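Local coordinates for tapirin (Caldicellulosiruptor kristjanssonii, PDB 6N2B), which probably mediates adhesion of this extreme thermophile to cellulose, presenting a long calcium-containing beta-helical domain as its cellulose-binding part, at residues M301-N312 against Q321-S332; G373-I381 against G392-F402. All coordinates share one frame; numbering follows the deposited sequence.

Both interactions join successive coils of the parallel beta-helix, and along the chain they come one after the other, neither nesting nor crossing. Interaction 1 closes first: residues 301-312 pair with 321-332 across an eight-residue connection containing strand 314-316, bringing each of two strands beside its counterpart one turn later. The coil then repeats through several strands before 373-381 meets 392-402 in interaction 2, where the intervening ten residues carry the chain round to strand 393-396 and then off the coil. The centres of interactions 1 and 2 lie about 20 Å apart, and the nearest atoms of interactions 1 and 2 are about 7 Å apart. Interaction 1 thus binds coils with neighbours on both flanks, whereas interaction 2 finishes the stack.

Interaction 1: residues M301-N312 against Q321-S332; sequences MELNGYGYYKAN and QVKNYGNFEIGS
Asn304 and Asn324 meet as a pair of amides at the bend where each coil passes from one sheet to the next. They point the same way with their planes nearly coplanar, and Asn324 ND2 donates to Asn304 OD1 over 2.6 Å, the acceptor lying in the plane of the donor amide. At its other end the Asn304 amide uses ND2 to reach Glu302 OE2 on the anti side and well out of the carboxylate plane; with both ends of the amide engaged, its rotation is fixed. Glu302 can serve it because its CG stands anti to the backbone N (chi1 -174°) and the chain then runs out straight; the same OE2 forms a salt bridge with Lys323 NZ at 3.6 Å. That ammonium also donates to Gln321 OE1.

Farther round the bend, the rings of Tyr306 and Tyr325 are near parallel but slid apart, so that Tyr306 OH sits 3.8 Å above the centre of the Tyr325 ring while Tyr325 CB covers the rim of the Tyr306 face. Water 1 bridges Gly307 N, Tyr325 O and Asn327 ND2.

Inside the coil, Leu303 divides its branches between two rings. CD1 makes a CH-pi contact 4.0 Å from the centroid of Phe328, whereas CD2 lies over a face of Tyr309. Met301 CE approaches Phe328 CZ obliquely, 3.9 Å away.

Continuous backbone bonds, such as Tyr309 N to Asn327 O at 2.7 Å, hold strands 307-311 and 327-330 in parallel, flanked by 287-291 and 346-349. On the adjoining face 300-303 pairs with 319-322, between 275-278 and 338-341; Tyr309 OH and Asn327 OD1 reach these neighbouring coils through Asn287 and Arg346.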
loop_
_atom_site.group_PDB
_atom_site.type_symbol
_atom_site.label_atom_id
_atom_site.label_comp_id
_atom_site.label_asym_id
_atom_site.label_seq_id
_atom_site.Cartn_x
_atom_site.Cartn_y
_atom_site.Cartn_z
ATOM N N MET A 301 -14.992 -1.627 0.788
ATOM C CA MET A 301 -14.060 -0.813 1.563
ATOM C C MET A 301 -14.713 -0.541 2.905
ATOM O O MET A 301 -15.680 0.220 2.977
ATOM C CB MET A 301 -13.728 0.502 0.872
ATOM C CG MET A 301 -12.836 1.395 1.722
ATOM S SD MET A 301 -11.990 2.654 0.748
ATOM C CE MET A 301 -13.319 3.849 0.541
ATOM N N GLU A 302 -14.192 -1.153 3.957
ATOM C CA GLU A 302 -14.729 -1.009 5.301
ATOM C C GLU A 302 -13.840 -0.034 6.057
ATOM O O GLU A 302 -12.697 -0.357 6.404
ATOM C CB GLU A 302 -14.799 -2.367 5.990
ATOM C CG GLU A 302 -15.472 -2.367 7.335
ATOM C CD GLU A 302 -15.445 -3.740 7.968
ATOM O OE1 GLU A 302 -15.309 -4.737 7.215
ATOM O OE2 GLU A 302 -15.547 -3.821 9.216
ATOM N N LEU A 303 -14.362 1.165 6.298
ATOM C CA LEU A 303 -13.617 2.221 6.973
ATOM C C LEU A 303 -14.120 2.302 8.409
ATOM O O LEU A 303 -14.946 3.145 8.763
ATOM C CB LEU A 303 -13.779 3.545 6.233
ATOM C CG LEU A 303 -13.283 3.469 4.795
ATOM C CD1 LEU A 303 -13.509 4.782 4.045
ATOM C CD2 LEU A 303 -11.814 3.091 4.782
ATOM N N ASN A 304 -13.627 1.388 9.240
ATOM C CA ASN A 304 -13.885 1.502 10.663
ATOM C C ASN A 304 -13.078 2.646 11.222
ATOM O O ASN A 304 -12.128 3.126 10.610
ATOM C CB ASN A 304 -13.549 0.218 11.408
ATOM C CG ASN A 304 -14.608 -0.827 11.230
ATOM O OD1 ASN A 304 -15.691 -0.728 11.814
ATOM N ND2 ASN A 304 -14.322 -1.826 10.393
ATOM N N GLY A 305 -13.449 3.071 12.418
ATOM C CA GLY A 305 -13.307 4.449 12.798
ATOM C C GLY A 305 -12.250 4.737 13.839
ATOM O O GLY A 305 -11.498 3.867 14.288
ATOM N N TYR A 306 -12.321 5.979 14.315
ATOM C CA TYR A 306 -11.229 6.846 14.712
ATOM C C TYR A 306 -10.249 6.891 13.558
ATOM O O TYR A 306 -9.256 6.160 13.502
ATOM C CB TYR A 306 -10.680 6.419 16.057
ATOM C CG TYR A 306 -11.738 6.761 17.077
ATOM C CD1 TYR A 306 -12.375 8.004 17.034
ATOM C CD2 TYR A 306 -12.179 5.829 18.017
ATOM C CE1 TYR A 306 -13.382 8.329 17.929
ATOM C CE2 TYR A 306 -13.191 6.152 18.925
ATOM C CZ TYR A 306 -13.786 7.401 18.872
ATOM O OH TYR A 306 -14.785 7.724 19.760
ATOM N N GLY A 307 -10.595 7.735 12.597
ATOM C CA GLY A 307 -9.837 7.900 11.387
ATOM C C GLY A 307 -10.451 8.971 10.517
ATOM O O GLY A 307 -11.664 9.196 10.559
ATOM N N TYR A 308 -9.619 9.646 9.735
ATOM C CA TYR A 308 -10.072 10.603 8.739
ATOM C C TYR A 308 -9.620 10.079 7.387
ATOM O O TYR A 308 -8.423 10.080 7.082
ATOM C CB TYR A 308 -9.521 11.996 9.029
ATOM C CG TYR A 308 -10.148 12.593 10.259
ATOM C CD1 TYR A 308 -9.697 12.239 11.536
ATOM C CD2 TYR A 308 -11.215 13.489 10.154
ATOM C CE1 TYR A 308 -10.282 12.774 12.680
ATOM C CE2 TYR A 308 -11.812 14.033 11.287
ATOM C CZ TYR A 308 -11.343 13.673 12.548
ATOM O OH TYR A 308 -11.938 14.214 13.673
ATOM N N TYR A 309 -10.573 9.627 6.589
ATOM C CA TYR A 309 -10.313 8.979 5.316
ATOM C C TYR A 309 -10.779 9.890 4.190
ATOM O O TYR A 309 -11.969 10.186 4.084
ATOM C CB TYR A 309 -11.044 7.646 5.266
ATOM C CG TYR A 309 -10.730 6.732 6.420
ATOM C CD1 TYR A 309 -9.642 5.862 6.367
ATOM C CD2 TYR A 309 -11.526 6.714 7.558
ATOM C CE1 TYR A 309 -9.354 5.010 7.419
ATOM C CE2 TYR A 309 -11.242 5.862 8.625
ATOM C CZ TYR A 309 -10.156 5.009 8.548
ATOM O OH TYR A 309 -9.859 4.149 9.598
ATOM N N LYS A 310 -9.852 10.310 3.342
ATOM C CA LYS A 310 -10.154 11.152 2.196
ATOM C C LYS A 310 -9.800 10.425 0.904
ATOM O O LYS A 310 -8.692 9.902 0.757
ATOM C CB LYS A 310 -9.391 12.479 2.279
ATOM C CG LYS A 310 -9.653 13.257 3.572
ATOM C CD LYS A 310 -8.799 14.520 3.635
ATOM C CE LYS A 310 -8.603 15.024 5.063
ATOM N NZ LYS A 310 -9.556 16.106 5.454
ATOM N N ALA A 311 -10.736 10.389 -0.031
ATOM C CA ALA A 311 -10.431 10.045 -1.411
ATOM C C ALA A 311 -10.971 11.147 -2.314
ATOM O O ALA A 311 -12.021 11.730 -2.039
ATOM C CB ALA A 311 -11.031 8.693 -1.813
ATOM N N ASN A 312 -10.247 11.446 -3.385
ATOM C CA ASN A 312 -10.773 12.400 -4.348
ATOM C C ASN A 312 -11.698 11.727 -5.349
ATOM O O ASN A 312 -12.713 12.307 -5.746
ATOM C CB ASN A 312 -9.635 13.103 -5.071
ATOM C CG ASN A 312 -10.017 14.496 -5.483
ATOM O OD1 ASN A 312 -10.322 15.343 -4.634
ATOM N ND2 ASN A 312 -10.027 14.746 -6.793
ATOM N N GLN A 321 -18.461 0.831 3.509
ATOM C CA GLN A 321 -18.959 1.025 4.857
ATOM C C GLN A 321 -18.109 2.068 5.558
ATOM O O GLN A 321 -16.883 2.030 5.493
ATOM C CB GLN A 321 -18.916 -0.258 5.673
ATOM C CG GLN A 321 -19.575 -1.464 5.065
ATOM C CD GLN A 321 -19.198 -2.743 5.821
ATOM O OE1 GLN A 321 -19.631 -2.961 6.964
ATOM N NE2 GLN A 321 -18.362 -3.582 5.191
ATOM N N VAL A 322 -18.768 2.987 6.242
ATOM C CA VAL A 322 -18.115 3.963 7.091
ATOM C C VAL A 322 -18.791 3.825 8.447
ATOM O O VAL A 322 -19.975 4.149 8.583
ATOM C CB VAL A 322 -18.256 5.385 6.529
ATOM C CG1 VAL A 322 -17.548 6.405 7.410
ATOM C CG2 VAL A 322 -17.726 5.436 5.110
ATOM N N LYS A 323 -18.069 3.307 9.442
ATOM C CA LYS A 323 -18.726 3.032 10.714
ATOM C C LYS A 323 -17.746 3.163 11.871
ATOM O O LYS A 323 -16.543 3.382 11.686
ATOM C CB LYS A 323 -19.382 1.643 10.722
ATOM C CG LYS A 323 -18.418 0.488 10.578
ATOM C CD LYS A 323 -19.097 -0.763 10.044
ATOM C CE LYS A 323 -18.340 -2.027 10.464
ATOM N NZ LYS A 323 -19.012 -3.288 10.014
ATOM N N ASN A 324 -18.304 3.027 13.075
ATOM C CA ASN A 324 -17.568 3.076 14.340
ATOM C C ASN A 324 -16.715 4.337 14.442
ATOM O O ASN A 324 -15.534 4.292 14.780
ATOM C CB ASN A 324 -16.738 1.812 14.533
ATOM C CG ASN A 324 -17.610 0.580 14.671
ATOM O OD1 ASN A 324 -18.470 0.525 15.552
ATOM N ND2 ASN A 324 -17.432 -0.394 13.778
ATOM N N TYR A 325 -17.347 5.474 14.161
ATOM C CA TYR A 325 -16.828 6.846 14.252
ATOM C C TYR A 325 -15.883 7.208 13.114
ATOM O O TYR A 325 -15.224 8.253 13.186
ATOM C CB TYR A 325 -16.140 7.125 15.588
ATOM C CG TYR A 325 -17.104 7.065 16.736
ATOM C CD1 TYR A 325 -17.346 5.866 17.398
ATOM C CD2 TYR A 325 -17.809 8.197 17.144
ATOM C CE1 TYR A 325 -18.255 5.786 18.450
ATOM C CE2 TYR A 325 -18.721 8.136 18.200
ATOM C CZ TYR A 325 -18.940 6.925 18.849
ATOM O OH TYR A 325 -19.832 6.839 19.897
ATOM N N GLY A 326 -15.826 6.414 12.047
ATOM C CA GLY A 326 -14.980 6.766 10.923
ATOM C C GLY A 326 -15.499 7.972 10.162
ATOM O O GLY A 326 -16.699 8.212 10.068
ATOM N N ASN A 327 -14.559 8.735 9.603
ATOM C CA ASN A 327 -14.834 9.933 8.820
ATOM C C ASN A 327 -14.346 9.704 7.405
ATOM O O ASN A 327 -13.152 9.466 7.196
ATOM C CB ASN A 327 -14.120 11.152 9.390
ATOM C CG ASN A 327 -14.915 11.847 10.439
ATOM O OD1 ASN A 327 -15.478 12.911 10.194
ATOM N ND2 ASN A 327 -14.968 11.256 11.631
ATOM N N PHE A 328 -15.244 9.821 6.435
ATOM C CA PHE A 328 -14.888 9.586 5.044
ATOM C C PHE A 328 -15.368 10.753 4.196
ATOM O O PHE A 328 -16.566 11.045 4.180
ATOM C CB PHE A 328 -15.492 8.275 4.555
ATOM C CG PHE A 328 -15.200 7.990 3.126
ATOM C CD1 PHE A 328 -13.967 8.308 2.588
ATOM C CD2 PHE A 328 -16.163 7.410 2.312
ATOM C CE1 PHE A 328 -13.700 8.054 1.263
ATOM C CE2 PHE A 328 -15.900 7.145 0.986
ATOM C CZ PHE A 328 -14.670 7.457 0.458
ATOM N N GLU A 329 -14.447 11.404 3.478
ATOM C CA GLU A 329 -14.768 12.530 2.604
ATOM C C GLU A 329 -14.460 12.197 1.150
ATOM O O GLU A 329 -13.371 11.703 0.842
ATOM C CB GLU A 329 -13.982 13.780 2.984
ATOM C CG GLU A 329 -14.005 14.152 4.446
ATOM C CD GLU A 329 -13.496 15.567 4.655
ATOM O OE1 GLU A 329 -12.789 16.087 3.750
ATOM O OE2 GLU A 329 -13.822 16.159 5.711
ATOM N N ILE A 330 -15.396 12.510 0.258
ATOM C CA ILE A 330 -15.203 12.355 -1.176
ATOM C C ILE A 330 -14.984 13.733 -1.784
ATOM O O ILE A 330 -15.876 14.590 -1.740
ATOM C CB ILE A 330 -16.398 11.651 -1.826
ATOM C CG1 ILE A 330 -16.628 10.296 -1.157
ATOM C CG2 ILE A 330 -16.162 11.494 -3.326
ATOM C CD1 ILE A 330 -17.911 9.648 -1.568
ATOM N N GLY A 331 -13.804 13.941 -2.375
ATOM C CA GLY A 331 -13.421 15.274 -2.807
ATOM C C GLY A 331 -13.941 15.669 -4.170
ATOM O O GLY A 331 -14.165 16.857 -4.424
ATOM N N SER A 332 -14.165 14.698 -5.054
ATOM C CA SER A 332 -14.571 15.037 -6.410
ATOM C C SER A 332 -15.627 14.099 -7.005
ATOM O O SER A 332 -16.613 14.582 -7.574
ATOM C CB SER A 332 -13.339 15.098 -7.305
ATOM O OG SER A 332 -13.692 15.483 -8.615
HETATM O O HOH W 1 -13.056 9.411 13.485
#

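Interaction 2: residues G373-I381 against G392-F402; sequences GATLVTRAI and GTRQVNPSATF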
loop_
_atom_site.group_PDB
_atom_site.type_symbol
_atom_site.label_atom_id
_atom_site.label_comp_id
_atom_site.label_asym_id
_atom_site.label_seq_id
_atom_site.Cartn_x
_atom_site.Cartn_y
_atom_site.Cartn_z
ATOM N N GLY A 373 -23.109 22.883 -3.241
ATOM C CA GLY A 373 -22.520 22.603 -4.527
ATOM C C GLY A 373 -22.172 21.154 -4.759
ATOM O O GLY A 373 -21.735 20.819 -5.869
ATOM N N ALA A 374 -22.352 20.288 -3.758
ATOM C CA ALA A 374 -22.198 18.849 -3.919
ATOM C C ALA A 374 -23.545 18.201 -4.236
ATOM O O ALA A 374 -24.600 18.833 -4.160
ATOM C CB ALA A 374 -21.589 18.234 -2.663
ATOM N N THR A 375 -23.503 16.913 -4.582
ATOM C CA THR A 375 -24.686 16.165 -5.002
ATOM C C THR A 375 -24.498 14.676 -4.730
ATOM O O THR A 375 -23.487 14.093 -5.128
ATOM C CB THR A 375 -24.968 16.371 -6.493
ATOM O OG1 THR A 375 -25.201 17.761 -6.763
ATOM C CG2 THR A 375 -26.168 15.556 -6.911
ATOM N N LEU A 376 -25.475 14.065 -4.069
ATOM C CA LEU A 376 -25.522 12.623 -3.875
ATOM C C LEU A 376 -26.655 12.080 -4.729
ATOM O O LEU A 376 -27.766 12.613 -4.681
ATOM C CB LEU A 376 -25.740 12.279 -2.400
ATOM C CG LEU A 376 -25.524 10.830 -1.941
ATOM C CD1 LEU A 376 -25.287 10.800 -0.441
ATOM C CD2 LEU A 376 -26.694 9.912 -2.301
ATOM N N VAL A 377 -26.384 11.029 -5.504
ATOM C CA VAL A 377 -27.365 10.442 -6.422
ATOM C C VAL A 377 -27.463 8.946 -6.162
ATOM O O VAL A 377 -26.536 8.197 -6.493
ATOM C CB VAL A 377 -27.003 10.694 -7.886
ATOM C CG1 VAL A 377 -28.034 10.046 -8.791
ATOM C CG2 VAL A 377 -26.897 12.168 -8.140
ATOM N N THR A 378 -28.592 8.501 -5.611
ATOM C CA THR A 378 -28.788 7.093 -5.280
ATOM C C THR A 378 -30.034 6.552 -5.970
ATOM O O THR A 378 -30.977 7.290 -6.243
ATOM C CB THR A 378 -28.886 6.880 -3.751
ATOM O OG1 THR A 378 -28.780 5.483 -3.451
ATOM C CG2 THR A 378 -30.201 7.422 -3.190
ATOM N N ARG A 379 -30.033 5.254 -6.260
ATOM C CA ARG A 379 -31.203 4.611 -6.853
ATOM C C ARG A 379 -32.201 4.122 -5.810
ATOM O O ARG A 379 -33.391 3.990 -6.125
ATOM C CB ARG A 379 -30.776 3.438 -7.755
ATOM C CG ARG A 379 -29.998 3.883 -8.992
ATOM C CD ARG A 379 -29.893 2.806 -10.070
ATOM N NE ARG A 379 -29.021 3.231 -11.169
ATOM C CZ ARG A 379 -27.757 2.828 -11.332
ATOM N NH1 ARG A 379 -27.203 1.980 -10.471
ATOM N NH2 ARG A 379 -27.039 3.273 -12.355
ATOM N N ALA A 380 -31.743 3.859 -4.586
ATOM C CA ALA A 380 -32.595 3.463 -3.473
ATOM C C ALA A 380 -31.948 3.932 -2.179
ATOM O O ALA A 380 -30.724 4.088 -2.104
ATOM C CB ALA A 380 -32.821 1.952 -3.432
ATOM N N ILE A 381 -32.779 4.138 -1.157
ATOM C CA ILE A 381 -32.367 4.788 0.082
ATOM C C ILE A 381 -33.073 4.115 1.252
ATOM O O ILE A 381 -34.161 3.547 1.105
ATOM C CB ILE A 381 -32.683 6.298 0.036
ATOM C CG1 ILE A 381 -32.064 7.050 1.217
ATOM C CG2 ILE A 381 -34.182 6.502 -0.019
ATOM C CD1 ILE A 381 -32.086 8.557 1.040
ATOM N N GLY A 392 -26.404 20.772 0.311
ATOM C CA GLY A 392 -26.329 20.262 -1.039
ATOM C C GLY A 392 -27.528 19.406 -1.436
ATOM O O GLY A 392 -28.386 19.063 -0.620
ATOM N N THR A 393 -27.543 19.045 -2.717
ATOM C CA THR A 393 -28.615 18.264 -3.313
ATOM C C THR A 393 -28.466 16.769 -3.044
ATOM O O THR A 393 -27.386 16.197 -3.196
ATOM C CB THR A 393 -28.623 18.502 -4.817
ATOM O OG1 THR A 393 -28.690 19.911 -5.066
ATOM C CG2 THR A 393 -29.786 17.774 -5.488
ATOM N N ARG A 394 -29.576 16.135 -2.677
ATOM C CA ARG A 394 -29.673 14.691 -2.484
ATOM C C ARG A 394 -30.811 14.186 -3.372
ATOM O O ARG A 394 -31.936 14.683 -3.283
ATOM C CB ARG A 394 -29.891 14.382 -0.988
ATOM C CG ARG A 394 -30.901 13.319 -0.634
ATOM C CD ARG A 394 -31.583 13.583 0.727
ATOM N NE ARG A 394 -32.669 12.622 0.976
ATOM C CZ ARG A 394 -33.340 12.514 2.122
ATOM N NH1 ARG A 394 -33.037 13.320 3.136
ATOM N NH2 ARG A 394 -34.314 11.606 2.252
ATOM N N GLN A 395 -30.516 13.233 -4.256
ATOM C CA GLN A 395 -31.423 12.858 -5.340
ATOM C C GLN A 395 -31.648 11.347 -5.362
ATOM O O GLN A 395 -30.684 10.576 -5.431
ATOM C CB GLN A 395 -30.863 13.331 -6.694
ATOM C CG GLN A 395 -31.888 13.422 -7.811
ATOM C CD GLN A 395 -31.281 13.368 -9.216
ATOM O OE1 GLN A 395 -30.779 12.331 -9.650
ATOM N NE2 GLN A 395 -31.338 14.485 -9.930
ATOM N N VAL A 396 -32.911 10.921 -5.312
ATOM C CA VAL A 396 -33.273 9.508 -5.418
ATOM C C VAL A 396 -33.925 9.280 -6.780
ATOM O O VAL A 396 -34.920 9.936 -7.124
ATOM C CB VAL A 396 -34.212 9.059 -4.289
ATOM C CG1 VAL A 396 -34.444 7.574 -4.385
ATOM C CG2 VAL A 396 -33.650 9.424 -2.933
ATOM N N ASN A 397 -33.374 8.333 -7.549
ATOM C CA ASN A 397 -33.800 8.099 -8.930
ATOM C C ASN A 397 -33.540 6.638 -9.258
ATOM O O ASN A 397 -32.423 6.267 -9.650
ATOM C CB ASN A 397 -33.081 9.023 -9.912
ATOM C CG ASN A 397 -33.379 8.685 -11.371
ATOM O OD1 ASN A 397 -34.196 7.804 -11.670
ATOM N ND2 ASN A 397 -32.725 9.400 -12.289
ATOM N N PRO A 398 -34.555 5.781 -9.145
ATOM C CA PRO A 398 -34.345 4.334 -9.346
ATOM C C PRO A 398 -33.802 3.953 -10.716
ATOM O O PRO A 398 -33.354 2.808 -10.886
ATOM C CB PRO A 398 -35.746 3.747 -9.127
ATOM C CG PRO A 398 -36.408 4.721 -8.200
ATOM C CD PRO A 398 -35.897 6.078 -8.619
ATOM N N SER A 399 -33.821 4.857 -11.687
ATOM C CA SER A 399 -33.362 4.571 -13.039
ATOM C C SER A 399 -32.207 5.489 -13.428
ATOM O O SER A 399 -31.995 5.785 -14.611
ATOM C CB SER A 399 -34.521 4.690 -14.031
ATOM O OG SER A 399 -34.569 5.986 -14.626
ATOM N N ALA A 400 -31.458 5.953 -12.431
ATOM C CA ALA A 400 -30.359 6.867 -12.691
ATOM C C ALA A 400 -29.295 6.205 -13.566
ATOM O O ALA A 400 -29.050 4.994 -13.494
ATOM C CB ALA A 400 -29.742 7.349 -11.376
ATOM N N THR A 401 -28.676 7.022 -14.411
ATOM C CA THR A 401 -27.566 6.608 -15.251
ATOM C C THR A 401 -26.282 7.158 -14.648
ATOM O O THR A 401 -26.136 8.377 -14.509
ATOM C CB THR A 401 -27.753 7.119 -16.678
ATOM O OG1 THR A 401 -28.673 6.265 -17.369
ATOM C CG2 THR A 401 -26.418 7.165 -17.421
ATOM N N PHE A 402 -25.358 6.261 -14.277
ATOM C CA PHE A 402 -24.085 6.696 -13.713
ATOM C C PHE A 402 -23.039 6.859 -14.806
ATOM O O PHE A 402 -23.150 6.270 -15.887
ATOM C CB PHE A 402 -23.593 5.693 -12.674
ATOM C CG PHE A 402 -24.490 5.565 -11.477
ATOM C CD1 PHE A 402 -25.512 6.481 -11.249
ATOM C CD2 PHE A 402 -24.303 4.530 -10.567
ATOM C CE1 PHE A 402 -26.338 6.362 -10.146
ATOM C CE2 PHE A 402 -25.124 4.408 -9.450
ATOM C CZ PHE A 402 -26.142 5.319 -9.241
#
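Arg379 swings its CG beside its own backbone N (chi1 -66°) and then runs extended as far as NE, while Phe402, with a similar first torsion (-64°), comes from the opposite direction to meet it. The guanidinium lies flat on the ring, planes 21° apart and CZ 3.7 Å from the ring centroid, a stacked cation-pi pair. Its edge is used separately: NE and NH2 both grip Ala400 O, each at 2.9 Å; the oxygen lies in the guanidinium plane, while both nitrogens approach from one face of the carbonyl. Face and edge together fix the group's rotation. NH1 has a further partner in a salt bridge with Asp358.

This clasp sits where the parallel beta-helix ends. Strand 393-396 runs beside 375-378 as the last strand of its face, joined by bonds such as Thr378 N to Gln395 O (3.0 Å); the chain then breaks away through a type I turn from Asn397 to Ala400, with Asn397 OD1 accepting from Ser399 N in an Asx turn.

The turn carries Ala400 CB back to Val377 CG1, 4.1 Å away, on the side of the sheet that also bears Gln395. On the other side, Val396 CG2 packs alongside Thr378 CG2 at 4.0 Å and touches Ile381 CG2 beyond the corner at Arg379.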